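PDB 6XMY: 4-hydroxythreonine-4-phosphate dehydrogenase from Legionella pneumophila subsp. pneumophila, which probably catalyses the NAD(P)-dependent oxidation of 4-phosphooxy-L-threonine, a step in the biosynthesis of pyridoxine 5'-phosphate. Local coordinates for residues A[13-18]-A[101-106]; A[94-99]-A[126-131]; A[120-125]-A[295-300]; A[153-158]-A[283-288]. All coordinates share one frame; numbering follows the deposited sequence. Where two conformers were deposited one is given.

Interaction 1 of 4, residues A[13-18]-A[101-106]; sequences LISSGE and ELLTLG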
loop_
_atom_site.group_PDB
_atom_site.type_symbol
_atom_site.label_atom_id
_atom_site.label_comp_id
_atom_site.label_asym_id
_atom_site.label_seq_id
_atom_site.Cartn_x
_atom_site.Cartn_y
_atom_site.Cartn_z
ATOM N N LEU A 13 3.162 -4.928 -12.753
ATOM C CA LEU A 13 3.037 -3.572 -13.279
ATOM C C LEU A 13 3.290 -2.577 -12.155
ATOM O O LEU A 13 2.671 -2.675 -11.093
ATOM C CB LEU A 13 1.634 -3.372 -13.853
ATOM C CG LEU A 13 1.381 -2.143 -14.715
ATOM C CD1 LEU A 13 2.303 -2.146 -15.931
ATOM C CD2 LEU A 13 -0.092 -2.108 -15.135
ATOM N N ILE A 14 4.203 -1.632 -12.380
ATOM C CA ILE A 14 4.600 -0.671 -11.352
ATOM C C ILE A 14 4.115 0.705 -11.773
ATOM O O ILE A 14 4.571 1.238 -12.793
ATOM C CB ILE A 14 6.124 -0.641 -11.144
ATOM C CG1 ILE A 14 6.732 -2.044 -11.183
ATOM C CG2 ILE A 14 6.484 0.122 -9.847
ATOM C CD1 ILE A 14 6.215 -2.997 -10.153
ATOM N N SER A 15 3.197 1.291 -11.007
ATOM C CA SER A 15 2.878 2.700 -11.219
ATOM C C SER A 15 4.002 3.562 -10.664
ATOM O O SER A 15 4.309 3.494 -9.470
ATOM C CB SER A 15 1.570 3.082 -10.543
ATOM O OG SER A 15 1.505 4.492 -10.432
ATOM N N SER A 16 4.617 4.368 -11.518
ATOM C CA SER A 16 5.722 5.213 -11.086
ATOM C C SER A 16 5.288 6.436 -10.277
ATOM O O SER A 16 6.158 7.157 -9.784
ATOM C CB SER A 16 6.603 5.595 -12.283
ATOM O OG SER A 16 5.903 6.401 -13.216
ATOM N N GLY A 17 3.985 6.687 -10.123
ATOM C CA GLY A 17 3.516 7.626 -9.114
ATOM C C GLY A 17 3.734 9.091 -9.480
ATOM O O GLY A 17 3.789 9.472 -10.653
ATOM N N GLU A 18 3.816 9.924 -8.446
ATOM C CA GLU A 18 3.984 11.361 -8.636
ATOM C C GLU A 18 5.306 11.642 -9.351
ATOM O O GLU A 18 6.367 11.263 -8.841
ATOM C CB GLU A 18 3.935 12.061 -7.276
ATOM C CG GLU A 18 4.467 13.484 -7.283
ATOM C CD GLU A 18 3.808 14.370 -8.312
ATOM O OE1 GLU A 18 4.545 15.086 -9.021
ATOM O OE2 GLU A 18 2.566 14.360 -8.423
ATOM N N GLU A 101 -4.093 8.693 -14.388
ATOM C CA GLU A 101 -4.085 7.767 -15.521
ATOM C C GLU A 101 -3.249 6.534 -15.212
ATOM O O GLU A 101 -3.633 5.417 -15.569
ATOM C CB GLU A 101 -3.581 8.451 -16.792
ATOM C CG GLU A 101 -3.851 7.629 -18.059
ATOM C CD GLU A 101 -5.325 7.545 -18.397
ATOM O OE1 GLU A 101 -6.063 8.496 -18.078
ATOM O OE2 GLU A 101 -5.747 6.513 -18.964
ATOM N N LEU A 102 -2.113 6.713 -14.533
ATOM C CA LEU A 102 -1.322 5.564 -14.108
ATOM C C LEU A 102 -2.141 4.638 -13.216
ATOM O O LEU A 102 -2.104 3.413 -13.379
ATOM C CB LEU A 102 -0.076 6.026 -13.345
ATOM C CG LEU A 102 0.877 7.032 -14.006
ATOM C CD1 LEU A 102 2.079 7.278 -13.096
ATOM C CD2 LEU A 102 1.329 6.559 -15.388
ATOM N N LEU A 103 -2.889 5.207 -12.265
ATOM C CA LEU A 103 -3.698 4.388 -11.365
ATOM C C LEU A 103 -4.820 3.680 -12.118
ATOM O O LEU A 103 -5.097 2.494 -11.876
ATOM C CB LEU A 103 -4.292 5.255 -10.250
ATOM C CG LEU A 103 -3.476 5.441 -8.968
ATOM C CD1 LEU A 103 -2.028 5.753 -9.249
ATOM C CD2 LEU A 103 -4.097 6.507 -8.079
ATOM N N THR A 104 -5.492 4.402 -13.017
ATOM C CA THR A 104 -6.634 3.840 -13.734
ATOM C C THR A 104 -6.169 2.777 -14.710
ATOM O O THR A 104 -6.720 1.670 -14.762
ATOM C CB THR A 104 -7.375 4.965 -14.467
ATOM O OG1 THR A 104 -7.764 5.978 -13.529
ATOM C CG2 THR A 104 -8.619 4.428 -15.186
ATOM N N LEU A 105 -5.124 3.081 -15.471
ATOM C CA LEU A 105 -4.578 2.100 -16.397
ATOM C C LEU A 105 -4.006 0.899 -15.651
ATOM O O LEU A 105 -4.215 -0.249 -16.060
ATOM C CB LEU A 105 -3.526 2.776 -17.269
ATOM C CG LEU A 105 -3.008 2.111 -18.526
ATOM C CD1 LEU A 105 -4.137 1.658 -19.451
ATOM C CD2 LEU A 105 -2.087 3.122 -19.205
ATOM N N GLY A 106 -3.325 1.133 -14.529
ATOM C CA GLY A 106 -2.780 0.022 -13.761
ATOM C C GLY A 106 -3.855 -0.911 -13.233
ATOM O O GLY A 106 -3.741 -2.137 -13.337
#
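Strand 12-15, in a parallel part of the beta structure beside the NAD site, packs against helix 96-111, with Leu13, Ser15 and the turn after them meeting Leu102, Leu103 and Gly106. The two short segments run nearly antiparallel, at 159°, their axes come within 8.8 Å, and small residues, Gly106 and Ser15, lie where they meet. Leu13 CD2 lies over the bare CA of Gly106 at 3.7 Å. Leu13 CG stands anti to the backbone N (chi1 -167°), which sends this methyl branch to the helix. Ser15 is the residue whose backbone comes nearest to Leu102. Its OG lies 3.7 Å from Leu102 CB and 3.9 Å from Leu103 CD1, polar oxygen against aliphatic carbon, and also takes a weak hydrogen bond of 3.3 Å from Gly17 N. Such an alpha/beta layer, with a helix lying on a parallel part of a sheet, usually carries its ligand at the carboxyl ends of the strands, and the turn 16-18 leaves the strand at that end, close to the NAD-binding residue Val123. Leucine suits position 102 because its branched end reaches into this turn: CD1 lies 3.6 Å from Gly17 N and 3.9 Å from Ser16 OG, whose hydrogen-bond partner is Leu40 O. Gly17 has a positive phi of 75°, a backbone conformation that glycine adopts more readily than other residues.

Interaction 2 of 4, residues A[94-99]-A[126-131]; sequences QNAAYV and ANINAA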
loop_
_atom_site.group_PDB
_atom_site.type_symbol
_atom_site.label_atom_id
_atom_site.label_comp_id
_atom_site.label_asym_id
_atom_site.label_seq_id
_atom_site.Cartn_x
_atom_site.Cartn_y
_atom_site.Cartn_z
ATOM N N GLN A 94 -0.851 20.350 -13.187
ATOM C CA GLN A 94 -1.192 19.929 -14.537
ATOM C C GLN A 94 -0.854 18.470 -14.799
ATOM O O GLN A 94 -1.370 17.900 -15.763
ATOM C CB GLN A 94 -0.494 20.811 -15.564
ATOM C CG GLN A 94 -1.058 22.203 -15.637
ATOM C CD GLN A 94 -0.461 22.984 -16.773
ATOM O OE1 GLN A 94 -0.216 22.439 -17.847
ATOM N NE2 GLN A 94 -0.199 24.264 -16.539
ATOM N N ASN A 95 0.002 17.859 -13.978
ATOM C CA ASN A 95 0.352 16.452 -14.117
ATOM C C ASN A 95 -0.424 15.548 -13.168
ATOM O O ASN A 95 -0.116 14.354 -13.077
ATOM C CB ASN A 95 1.863 16.248 -13.973
ATOM C CG ASN A 95 2.621 16.674 -15.216
ATOM O OD1 ASN A 95 2.085 16.610 -16.330
ATOM N ND2 ASN A 95 3.873 17.086 -15.050
ATOM N N ALA A 96 -1.433 16.083 -12.474
ATOM C CA ALA A 96 -2.254 15.240 -11.609
ATOM C C ALA A 96 -3.063 14.237 -12.421
ATOM O O ALA A 96 -3.188 13.072 -12.031
ATOM C CB ALA A 96 -3.183 16.100 -10.761
ATOM N N ALA A 97 -3.631 14.673 -13.552
ATOM C CA ALA A 97 -4.392 13.746 -14.383
ATOM C C ALA A 97 -3.519 12.604 -14.894
ATOM O O ALA A 97 -3.987 11.462 -15.016
ATOM C CB ALA A 97 -5.052 14.501 -15.538
ATOM N N TYR A 98 -2.250 12.889 -15.175
ATOM C CA TYR A 98 -1.308 11.847 -15.558
ATOM C C TYR A 98 -1.176 10.800 -14.461
ATOM O O TYR A 98 -1.219 9.589 -14.732
ATOM C CB TYR A 98 0.041 12.494 -15.868
ATOM C CG TYR A 98 1.254 11.608 -15.723
ATOM C CD1 TYR A 98 1.665 10.775 -16.755
ATOM C CD2 TYR A 98 1.998 11.615 -14.551
ATOM C CE1 TYR A 98 2.791 9.979 -16.623
ATOM C CE2 TYR A 98 3.123 10.825 -14.413
ATOM C CZ TYR A 98 3.518 10.009 -15.454
ATOM O OH TYR A 98 4.640 9.223 -15.327
ATOM N N VAL A 99 -1.021 11.244 -13.206
ATOM C CA VAL A 99 -0.919 10.306 -12.091
ATOM C C VAL A 99 -2.169 9.443 -12.010
ATOM O O VAL A 99 -2.093 8.216 -11.851
ATOM C CB VAL A 99 -0.647 11.050 -10.769
ATOM C CG1 VAL A 99 -0.739 10.080 -9.601
ATOM C CG2 VAL A 99 0.727 11.733 -10.808
ATOM N N ALA A 126 -2.179 15.913 -1.949
ATOM C CA ALA A 126 -2.604 17.306 -2.055
ATOM C C ALA A 126 -2.500 17.827 -3.482
ATOM O O ALA A 126 -3.372 18.580 -3.930
ATOM C CB ALA A 126 -1.812 18.196 -1.101
ATOM N N ASN A 127 -1.433 17.465 -4.206
ATOM C CA ASN A 127 -1.307 17.928 -5.588
ATOM C C ASN A 127 -2.489 17.463 -6.428
ATOM O O ASN A 127 -3.008 18.221 -7.256
ATOM C CB ASN A 127 0.005 17.444 -6.211
ATOM C CG ASN A 127 0.260 18.055 -7.590
ATOM O OD1 ASN A 127 0.394 17.353 -8.593
ATOM N ND2 ASN A 127 0.320 19.368 -7.637
ATOM N N ILE A 128 -2.934 16.219 -6.216
ATOM C CA ILE A 128 -4.082 15.706 -6.955
ATOM C C ILE A 128 -5.338 16.491 -6.598
ATOM O O ILE A 128 -6.108 16.903 -7.480
ATOM C CB ILE A 128 -4.236 14.194 -6.717
ATOM C CG1 ILE A 128 -3.037 13.460 -7.329
ATOM C CG2 ILE A 128 -5.560 13.684 -7.279
ATOM C CD1 ILE A 128 -2.836 12.070 -6.820
ATOM N N ASN A 129 -5.559 16.726 -5.303
ATOM C CA ASN A 129 -6.718 17.508 -4.887
ATOM C C ASN A 129 -6.627 18.949 -5.377
ATOM O O ASN A 129 -7.646 19.549 -5.744
ATOM C CB ASN A 129 -6.867 17.456 -3.369
ATOM C CG ASN A 129 -7.419 16.122 -2.885
ATOM O OD1 ASN A 129 -8.632 15.883 -2.919
ATOM N ND2 ASN A 129 -6.535 15.242 -2.442
ATOM N N ALA A 130 -5.419 19.522 -5.393
ATOM C CA ALA A 130 -5.259 20.902 -5.851
ATOM C C ALA A 130 -5.649 21.053 -7.313
ATOM O O ALA A 130 -6.099 22.127 -7.730
ATOM C CB ALA A 130 -3.824 21.381 -5.620
ATOM N N ALA A 131 -5.503 19.989 -8.098
ATOM C CA ALA A 131 -5.912 19.999 -9.494
ATOM C C ALA A 131 -7.408 19.814 -9.671
ATOM O O ALA A 131 -7.885 19.856 -10.809
ATOM C CB ALA A 131 -5.173 18.909 -10.263
#
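Asn127 is the first residue of segment 126-131 to meet helix 96-111, and it does so through its backbone: its O lies 4.1 Å from Ala96 CB. The same carbonyl accepts a bond from Ala131 N within its own helix, so this polar atom has a hydrogen-bond partner of its own while lying against the methyl group. Ile128 follows, and here the two backbones come nearest, with the CA atoms of Ala96 and Ile128 5.0 Å apart. So short a separation suits alanine, whose single methyl rests 3.9 Å from Ile128 CA. The isoleucine side chain then runs along the helix surface toward Val99. With CG1 anti to the carbonyl carbon (chi1 -66°) and the chain extended beyond it, CD1 reaches Val99 CG1 at 4.0 Å, the two side chains crossing at about a right angle. Both are beta-branched, and both pack against Val123, an NAD-binding residue. One turn after Asn127 comes Ala131, just past the end of the helix. Its CB meets Ala96 CB at 3.5 Å, tighter than usual for two carbons, so that the methyl of Ala96 touches both Ile128 and Ala131. On the other side of the pairing, Ala96 is the first residue of its helix, following Asn95 at the N-cap position. No hydrogen bond crosses between the two segments, and the contact therefore rests on shape: small methyl groups allow a close approach of the helix start to helix 125-130, and dispersion between aliphatic carbons holds it.

Interaction 3 of 4, residues A[120-125]-A[295-300]; sequences TAPVHK and TSVDHG. With NAD (nicotinamide-adenine-dinucleotide), chain B.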
loop_
_atom_site.group_PDB
_atom_site.type_symbol
_atom_site.label_atom_id
_atom_site.label_comp_id
_atom_site.label_asym_id
_atom_site.label_seq_id
_atom_site.Cartn_x
_atom_site.Cartn_y
_atom_site.Cartn_z
ATOM N N THR A 120 2.550 0.187 -6.380
ATOM C CA THR A 120 2.429 1.635 -6.502
ATOM C C THR A 120 3.598 2.356 -5.843
ATOM O O THR A 120 3.828 2.219 -4.632
ATOM C CB THR A 120 1.105 2.144 -5.934
ATOM O OG1 THR A 120 1.015 1.786 -4.555
ATOM C CG2 THR A 120 -0.062 1.530 -6.666
ATOM N N ALA A 121 4.285 3.171 -6.630
ATOM C CA ALA A 121 5.193 4.171 -6.105
ATOM C C ALA A 121 4.351 5.304 -5.507
ATOM O O ALA A 121 3.143 5.371 -5.726
ATOM C CB ALA A 121 6.118 4.652 -7.229
ATOM N N PRO A 122 4.948 6.207 -4.725
ATOM C CA PRO A 122 4.117 7.150 -3.969
ATOM C C PRO A 122 3.529 8.249 -4.845
ATOM O O PRO A 122 4.114 8.651 -5.853
ATOM C CB PRO A 122 5.088 7.736 -2.938
ATOM C CG PRO A 122 6.443 7.587 -3.568
ATOM C CD PRO A 122 6.377 6.317 -4.372
ATOM N N VAL A 123 2.339 8.714 -4.450
ATOM C CA VAL A 123 1.676 9.851 -5.074
ATOM C C VAL A 123 1.503 10.950 -4.036
ATOM O O VAL A 123 1.480 10.703 -2.832
ATOM C CB VAL A 123 0.320 9.480 -5.713
ATOM C CG1 VAL A 123 0.497 8.373 -6.739
ATOM C CG2 VAL A 123 -0.674 9.072 -4.650
ATOM N N HIS A 124 1.385 12.177 -4.520
ATOM C CA HIS A 124 1.192 13.340 -3.665
ATOM C C HIS A 124 -0.296 13.666 -3.640
ATOM O O HIS A 124 -0.849 14.149 -4.632
ATOM C CB HIS A 124 2.006 14.518 -4.181
ATOM C CG HIS A 124 2.179 15.590 -3.167
ATOM N ND1 HIS A 124 1.211 16.542 -2.928
ATOM C CD2 HIS A 124 3.186 15.835 -2.300
ATOM C CE1 HIS A 124 1.628 17.340 -1.958
ATOM N NE2 HIS A 124 2.825 16.936 -1.567
ATOM N N LYS A 125 -0.943 13.397 -2.506
ATOM C CA LYS A 125 -2.396 13.524 -2.435
ATOM C C LYS A 125 -2.844 14.968 -2.625
ATOM O O LYS A 125 -3.791 15.241 -3.370
ATOM C CB LYS A 125 -2.915 12.958 -1.115
ATOM C CG LYS A 125 -2.597 11.493 -0.889
ATOM C CD LYS A 125 -3.188 11.032 0.430
ATOM C CE LYS A 125 -2.818 9.598 0.779
ATOM N NZ LYS A 125 -1.353 9.416 0.961
ATOM N N THR A 295 0.293 -3.938 -4.007
ATOM C CA THR A 295 1.186 -3.542 -2.927
ATOM C C THR A 295 1.710 -2.140 -3.202
ATOM O O THR A 295 1.492 -1.558 -4.272
ATOM C CB THR A 295 2.355 -4.521 -2.773
ATOM O OG1 THR A 295 3.151 -4.497 -3.964
ATOM C CG2 THR A 295 1.847 -5.930 -2.524
ATOM N N SER A 296 2.440 -1.616 -2.221
ATOM C CA SER A 296 2.854 -0.226 -2.254
ATOM C C SER A 296 4.052 -0.027 -1.342
ATOM O O SER A 296 4.242 -0.754 -0.357
ATOM C CB SER A 296 1.704 0.666 -1.799
ATOM O OG SER A 296 2.069 2.032 -1.845
ATOM N N VAL A 297 4.826 1.017 -1.659
ATOM C CA VAL A 297 5.783 1.529 -0.692
ATOM C C VAL A 297 5.042 2.003 0.549
ATOM O O VAL A 297 3.839 2.286 0.522
ATOM C CB VAL A 297 6.613 2.676 -1.284
ATOM C CG1 VAL A 297 7.499 2.169 -2.407
ATOM C CG2 VAL A 297 5.704 3.820 -1.735
ATOM N N ASP A 298 5.781 2.093 1.657
ATOM C CA ASP A 298 5.244 2.568 2.930
ATOM C C ASP A 298 5.653 4.006 3.220
ATOM O O ASP A 298 5.748 4.409 4.385
ATOM C CB ASP A 298 5.661 1.653 4.080
ATOM C CG ASP A 298 7.104 1.846 4.476
ATOM O OD1 ASP A 298 7.904 2.296 3.630
ATOM O OD2 ASP A 298 7.439 1.575 5.650
ATOM N N HIS A 299 5.906 4.792 2.182
ATOM C CA HIS A 299 6.393 6.147 2.352
ATOM C C HIS A 299 5.807 7.013 1.254
ATOM O O HIS A 299 5.175 6.523 0.314
ATOM C CB HIS A 299 7.921 6.197 2.337
ATOM C CG HIS A 299 8.525 5.693 1.063
ATOM N ND1 HIS A 299 8.457 6.399 -0.120
ATOM C CD2 HIS A 299 9.216 4.559 0.786
ATOM C CE1 HIS A 299 9.074 5.721 -1.071
ATOM N NE2 HIS A 299 9.543 4.599 -0.550
ATOM N N GLY A 300 6.050 8.309 1.369
ATOM C CA GLY A 300 5.516 9.291 0.457
ATOM C C GLY A 300 6.493 9.710 -0.618
ATOM O O GLY A 300 7.490 9.030 -0.900
HETATM P PA NAD B . 7.098 11.115 3.071
HETATM O O1A NAD B . 7.165 11.832 1.737
HETATM O O2A NAD B . 7.437 9.671 3.374
HETATM O O5B NAD B . 8.278 12.035 3.925
HETATM C C5B NAD B . 8.425 11.585 5.251
HETATM C C4B NAD B . 9.918 11.532 5.622
HETATM O O4B NAD B . 10.467 10.290 5.122
HETATM C C3B NAD B . 10.664 12.700 4.918
HETATM O O3B NAD B . 11.660 13.116 5.835
HETATM C C2B NAD B . 11.235 12.007 3.646
HETATM O O2B NAD B . 12.428 12.581 3.198
HETATM C C1B NAD B . 11.536 10.584 4.212
HETATM N N9A NAD B . 11.428 9.533 3.205
HETATM C C8A NAD B . 10.295 9.058 2.519
HETATM N N7A NAD B . 10.583 8.068 1.692
HETATM C C5A NAD B . 11.948 7.860 1.839
HETATM C C6A NAD B . 12.847 6.958 1.235
HETATM N N6A NAD B . 12.394 6.050 0.330
HETATM N N1A NAD B . 14.171 6.979 1.572
HETATM C C2A NAD B . 14.566 7.906 2.497
HETATM N N3A NAD B . 13.833 8.828 3.151
HETATM C C4A NAD B . 12.506 8.771 2.787
HETATM O O3 NAD B . 5.588 11.402 3.584
HETATM P PN NAD B . 4.920 12.771 4.019
HETATM O O1N NAD B . 3.930 12.576 5.141
HETATM O O2N NAD B . 5.892 13.892 3.856
HETATM O O5D NAD B . 3.774 13.088 2.701
HETATM C C5D NAD B . 4.352 13.403 1.477
HETATM C C4D NAD B . 3.321 13.068 0.397
HETATM O O4D NAD B . 3.361 11.634 0.184
HETATM C C3D NAD B . 1.872 13.399 0.897
HETATM O O3D NAD B . 1.169 13.835 -0.230
HETATM C C2D NAD B . 1.350 12.026 1.377
HETATM O O2D NAD B . -0.033 11.846 1.254
HETATM C C1D NAD B . 2.023 11.160 0.276
HETATM N N1N NAD B . 2.111 9.715 0.678
HETATM C C2N NAD B . 1.789 8.809 -0.298
HETATM C C3N NAD B . 1.845 7.439 -0.029
HETATM C C7N NAD B . 1.490 6.550 -1.161
HETATM O O7N NAD B . 1.220 7.012 -2.272
HETATM N N7N NAD B . 1.507 5.193 -0.912
HETATM C C4N NAD B . 2.231 6.988 1.247
HETATM C C5N NAD B . 2.567 7.945 2.221
HETATM C C6N NAD B . 2.495 9.321 1.928
#
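Pro122 and Val297 set their side chains at about a right angle, with Pro122 CD 3.7 Å from Val297 CG2. The proline ring also lies against the turn that follows the strand, its CG 3.2 Å from Gly300 O. That oxygen is held in place by His299 ND1, at 2.9 Å on a lone pair in the carbonyl plane. The bond helps to fix the rotation of the ring, which presents one face to Val297 CB and the opposite face to the adenine, whose N6A stands 3.3 Å above it. Thr120 and Ser296 face each other as a parallel beta pair, OG1 to OG 2.9 Å, and Thr120 OG1 is hydrogen-bonded to Arg294. With its OG anti to the backbone N (chi1 -179°), Ser296 takes a weak bond from the nicotinamide amide N7N and gives one to Val297 O. Thr120 N donates to Thr295 O at 2.9 Å. Backbone N-H groups also grip the cofactor: Val123 N holds O7N, the other end of the same carboxamide, at 3.0 Å, and Gly300 N the phosphate oxygen O2A at 2.8 Å, where a residue without a side chain fits beside the ribose. Lys125 NZ bonds to O2D. These loops beyond adjacent parallel strands form much of the NAD pocket, which Thr301, Ala302, Glu304 and Asn312 help to complete, in the PdxA family, related to the isocitrate and isopropylmalate dehydrogenases.

Interaction 4 of 4, residues A[153-158]-A[283-288]; sequences MMLACS and AVNITL. With SO4 (sulfate ion), chain C.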
loop_
_atom_site.group_PDB
_atom_site.type_symbol
_atom_site.label_atom_id
_atom_site.label_comp_id
_atom_site.label_asym_id
_atom_site.label_seq_id
_atom_site.Cartn_x
_atom_site.Cartn_y
_atom_site.Cartn_z
ATOM N N MET A 153 -6.376 -1.547 4.387
ATOM C CA MET A 153 -4.971 -1.176 4.291
ATOM C C MET A 153 -4.208 -1.892 5.397
ATOM O O MET A 153 -4.528 -1.744 6.585
ATOM C CB MET A 153 -4.789 0.331 4.448
ATOM C CG MET A 153 -3.328 0.744 4.613
ATOM S SD MET A 153 -3.079 2.499 4.957
ATOM C CE MET A 153 -3.906 3.231 3.545
ATOM N N MET A 154 -3.206 -2.669 5.012
ATOM C CA MET A 154 -2.380 -3.381 5.976
ATOM C C MET A 154 -0.926 -3.107 5.649
ATOM O O MET A 154 -0.488 -3.339 4.522
ATOM C CB MET A 154 -2.656 -4.889 5.971
ATOM C CG MET A 154 -1.854 -5.636 7.024
ATOM S SD MET A 154 -2.157 -7.407 7.028
ATOM C CE MET A 154 -1.224 -7.928 5.597
ATOM N N LEU A 155 -0.185 -2.586 6.610
ATOM C CA LEU A 155 1.261 -2.499 6.469
ATOM C C LEU A 155 1.901 -3.737 7.084
ATOM O O LEU A 155 1.449 -4.244 8.120
ATOM C CB LEU A 155 1.811 -1.206 7.086
ATOM C CG LEU A 155 1.833 -0.010 6.110
ATOM C CD1 LEU A 155 0.422 0.462 5.750
ATOM C CD2 LEU A 155 2.666 1.147 6.651
ATOM N N ALA A 156 2.944 -4.234 6.430
ATOM C CA ALA A 156 3.528 -5.512 6.800
ATOM C C ALA A 156 5.041 -5.429 6.744
ATOM O O ALA A 156 5.608 -4.931 5.767
ATOM C CB ALA A 156 3.038 -6.619 5.859
ATOM N N CYS A 157 5.681 -5.922 7.796
ATOM C CA CYS A 157 7.123 -6.106 7.843
ATOM C C CYS A 157 7.386 -7.347 8.687
ATOM O O CYS A 157 6.456 -7.961 9.214
ATOM C CB CYS A 157 7.822 -4.863 8.404
ATOM S SG CYS A 157 7.279 -4.401 10.081
ATOM N N SER A 158 8.661 -7.722 8.818
ATOM C CA SER A 158 8.975 -8.920 9.591
ATOM C C SER A 158 8.562 -8.780 11.056
ATOM O O SER A 158 8.245 -9.783 11.706
ATOM C CB SER A 158 10.459 -9.266 9.477
ATOM O OG SER A 158 11.240 -8.343 10.205
ATOM N N ALA A 283 9.013 -2.245 5.069
ATOM C CA ALA A 283 7.582 -2.471 5.178
ATOM C C ALA A 283 6.869 -2.210 3.858
ATOM O O ALA A 283 7.302 -1.393 3.035
ATOM C CB ALA A 283 6.981 -1.592 6.273
ATOM N N VAL A 284 5.753 -2.913 3.681
ATOM C CA VAL A 284 4.940 -2.868 2.478
ATOM C C VAL A 284 3.515 -2.545 2.888
ATOM O O VAL A 284 3.003 -3.099 3.864
ATOM C CB VAL A 284 4.968 -4.233 1.765
ATOM C CG1 VAL A 284 4.048 -4.234 0.536
ATOM C CG2 VAL A 284 6.399 -4.599 1.382
ATOM N N ASN A 285 2.882 -1.645 2.145
ATOM C CA ASN A 285 1.459 -1.378 2.272
ATOM C C ASN A 285 0.765 -2.270 1.258
ATOM O O ASN A 285 1.024 -2.166 0.056
ATOM C CB ASN A 285 1.201 0.112 2.011
ATOM C CG ASN A 285 -0.259 0.448 1.728
ATOM O OD1 ASN A 285 -1.174 -0.355 1.951
ATOM N ND2 ASN A 285 -0.478 1.660 1.223
ATOM N N ILE A 286 -0.052 -3.196 1.741
ATOM C CA ILE A 286 -0.794 -4.094 0.869
ATOM C C ILE A 286 -2.281 -3.848 1.071
ATOM O O ILE A 286 -2.749 -3.735 2.213
ATOM C CB ILE A 286 -0.414 -5.566 1.093
ATOM C CG1 ILE A 286 -1.232 -6.453 0.160
ATOM C CG2 ILE A 286 -0.611 -5.983 2.526
ATOM C CD1 ILE A 286 -0.740 -7.813 0.129
ATOM N N THR A 287 -3.021 -3.751 -0.037
ATOM C CA THR A 287 -4.461 -3.563 0.024
ATOM C C THR A 287 -5.137 -4.928 -0.036
ATOM O O THR A 287 -4.908 -5.700 -0.977
ATOM C CB THR A 287 -4.953 -2.688 -1.125
ATOM O OG1 THR A 287 -4.288 -1.422 -1.084
ATOM C CG2 THR A 287 -6.455 -2.481 -1.015
ATOM N N LEU A 288 -5.964 -5.224 0.963
ATOM C CA LEU A 288 -6.696 -6.480 1.023
ATOM C C LEU A 288 -8.128 -6.269 0.558
ATOM O O LEU A 288 -8.765 -5.273 0.913
ATOM C CB LEU A 288 -6.724 -6.996 2.462
ATOM C CG LEU A 288 -5.382 -6.980 3.180
ATOM C CD1 LEU A 288 -5.570 -7.473 4.607
ATOM C CD2 LEU A 288 -4.324 -7.796 2.432
HETATM S S SO4 C . -2.703 4.656 -0.062
HETATM O O1 SO4 C . -2.240 3.319 -0.429
HETATM O O2 SO4 C . -2.427 5.574 -1.162
HETATM O O3 SO4 C . -4.149 4.601 0.139
HETATM O O4 SO4 C . -2.045 5.169 1.151
#
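Met154 pairs with Ile286, and Ala156 with Val284, in the antiparallel ladder that joins strands 152-156 and 284-288 at the middle of the PdxA fold. Both are hydrogen-bonded pairs, giving four backbone bonds; Ile286 N to Met154 O is the straightest, at 2.8 Å and 175°. Between them Leu155 and Asn285 form a non-hydrogen-bonded pair, where Leu155 CA comes 3.2 Å from Val284 O in a CA-H...O contact.

Van der Waals packing occupies both faces. Met154 and Ile286 lie side by side and point the same way, with Met154 CE 3.7 Å from Ile286 CG2; Met154 CB and SD also lie against Leu288 CD1, next to helix 180-197. On the other face Leu155 CD1 rests 3.8 Å from Asn285 CB. Asn285 CG lies anti to the backbone N (chi1 164°), carrying the amide out past Met153, which it crosses at about a right angle with OD1 3.6 Å from Met153 CG.

The polar contact is made by Asn285, predicted to bind substrate. Its amide N-H can donate to an anion, here a sulfate probably from the crystallisation liquor, which may mark the place of the substrate phosphate: Asn285 ND2 bonds at 2.9 Å to sulfate O1, and Arg294, Thr139 OG1 and His138 N also hold the ion.

In the fold
Along the chain, interactions 1 and 2 interleave and share helix 96-111, their centres about 13 Å apart. Interaction 3 joins the loop after strand 117-120 to strand 294-297, and the segments of interaction 4 fall between its two in the chain, the centres of the contacts about 12 Å apart. Strand 12-15 borders strand 117-120, which borders 294-297, which borders 284-288, so interactions 1, 3 and 4 follow one another across neighbouring strands. Backbone contacts tie them: Ser15 O to Ala121 N, and Ser296 O to Asn285 N, both probable hydrogen bonds. Interaction 2 touches interaction 3 through Val123. NAD lies at interaction 3, and the sulfate at interaction 4, consistent with cofactor and substrate sites meeting there.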